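Local coordinates for endolysin B (Mycobacterium phage D29, PDB 3HC7), which hydrolyses the ester link between mycolic acids and arabinogalactan in the mycobacterial cell wall, helping to lyse the host and release new phage, at residues A[220-223]-A[224-228]. Sequence-based numbering, arbitrary orientation.
Sequences GAII and DALTF
I222 and L226, one turn apart on alpha-helix 212-230, show how i to i+4 spacing builds an apolar face on a helix packed at the surface of an alpha/beta-hydrolase fold of the cutinase family. The two side chains lie alongside each other and point the same way, and I222 CG2 touches L226 CD1 at 4.0 Å. In I222 a chi1 of -70° sets CG1 beside the backbone N and turns CG2 anti to it, on the carbonyl side, where this methyl meets L226. I223 widens the same face: I222 packs on I183, while I223 and L226 both reach V187, so the helix is seated against helix 179-189. L226 also comes within about 8 Å, side chain to side chain, of the catalytic S82, which places this turn near the active site.

Main-chain bonds hold the spacing, among them L226 N to I222 O at 2.9 Å, with an N-H...O angle of 167°. The polar side chains also turn back on the helix. The D224 carboxylate folds toward the preceding turn, where OD2 stands 3.4 Å from G220 O, two acceptors with no bond between them. T227, by contrast, bonds back to the chain: I223 O takes T227 N at 2.9 Å from one face of its carbonyl plane and, from the opposite face, the hydroxyl T227 OG1 at 3.0 Å.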
loop_
_atom_site.group_PDB
_atom_site.type_symbol
_atom_site.label_atom_id
_atom_site.label_comp_id
_atom_site.label_asym_id
_atom_site.label_seq_id
_atom_site.Cartn_x
_atom_site.Cartn_y
_atom_site.Cartn_z
ATOM N N GLY A 220 -17.631 -12.648 -1.150
ATOM C CA GLY A 220 -18.489 -11.725 -1.875
ATOM C C GLY A 220 -18.799 -10.461 -1.088
ATOM O O GLY A 220 -18.765 -9.352 -1.618
ATOM N N ALA A 221 -19.102 -10.624 0.194
ATOM C CA ALA A 221 -19.470 -9.487 1.021
ATOM C C ALA A 221 -18.273 -8.589 1.243
ATOM O O ALA A 221 -18.398 -7.361 1.288
ATOM C CB ALA A 221 -20.064 -9.962 2.358
ATOM N N ILE A 222 -17.098 -9.190 1.365
ATOM C CA ILE A 222 -15.908 -8.380 1.547
ATOM C C ILE A 222 -15.675 -7.580 0.265
ATOM O O ILE A 222 -15.381 -6.389 0.325
ATOM C CB ILE A 222 -14.682 -9.224 1.927
ATOM C CG1 ILE A 222 -14.843 -9.771 3.351
ATOM C CG2 ILE A 222 -13.415 -8.385 1.852
ATOM C CD1 ILE A 222 -13.896 -10.915 3.667
ATOM N N ILE A 223 -15.845 -8.228 -0.888
ATOM C CA ILE A 223 -15.649 -7.539 -2.160
ATOM C C ILE A 223 -16.659 -6.396 -2.322
ATOM O O ILE A 223 -16.291 -5.297 -2.720
ATOM C CB ILE A 223 -15.690 -8.519 -3.352
ATOM C CG1 ILE A 223 -14.438 -9.411 -3.331
ATOM C CG2 ILE A 223 -15.753 -7.759 -4.676
ATOM C CD1 ILE A 223 -14.578 -10.682 -4.147
ATOM N N ASP A 224 -17.919 -6.649 -1.977
ATOM C CA ASP A 224 -18.934 -5.595 -2.005
ATOM C C ASP A 224 -18.548 -4.407 -1.126
ATOM O O ASP A 224 -18.797 -3.264 -1.485
ATOM C CB ASP A 224 -20.307 -6.137 -1.598
ATOM C CG ASP A 224 -20.936 -7.013 -2.678
ATOM O OD1 ASP A 224 -20.641 -6.798 -3.872
ATOM O OD2 ASP A 224 -21.737 -7.912 -2.335
ATOM N N ALA A 225 -17.933 -4.669 0.022
ATOM C CA ALA A 225 -17.516 -3.581 0.909
ATOM C C ALA A 225 -16.298 -2.825 0.385
ATOM O O ALA A 225 -16.251 -1.597 0.438
ATOM C CB ALA A 225 -17.264 -4.099 2.323
ATOM N N LEU A 226 -15.304 -3.553 -0.113
ATOM C CA LEU A 226 -14.120 -2.911 -0.678
ATOM C C LEU A 226 -14.534 -1.997 -1.826
ATOM O O LEU A 226 -13.995 -0.908 -1.994
ATOM C CB LEU A 226 -13.119 -3.953 -1.177
ATOM C CG LEU A 226 -12.350 -4.730 -0.107
ATOM C CD1 LEU A 226 -11.638 -5.920 -0.719
ATOM C CD2 LEU A 226 -11.361 -3.832 0.620
ATOM N N THR A 227 -15.495 -2.460 -2.617
ATOM C CA THR A 227 -16.011 -1.693 -3.741
ATOM C C THR A 227 -16.722 -0.432 -3.246
ATOM O O THR A 227 -16.546 0.648 -3.806
ATOM C CB THR A 227 -16.980 -2.548 -4.588
ATOM O OG1 THR A 227 -16.254 -3.614 -5.225
ATOM C CG2 THR A 227 -17.653 -1.700 -5.638
ATOM N N PHE A 228 -17.527 -0.589 -2.198
ATOM C CA PHE A 228 -18.202 0.525 -1.529
ATOM C C PHE A 228 -17.235 1.642 -1.117
ATOM O O PHE A 228 -17.538 2.821 -1.263
ATOM C CB PHE A 228 -18.944 -0.006 -0.299
ATOM C CG PHE A 228 -19.593 1.061 0.540
ATOM C CD1 PHE A 228 -20.811 1.606 0.173
ATOM C CD2 PHE A 228 -18.992 1.504 1.709
ATOM C CE1 PHE A 228 -21.418 2.583 0.950
ATOM C CE2 PHE A 228 -19.591 2.481 2.488
ATOM C CZ PHE A 228 -20.807 3.017 2.107
#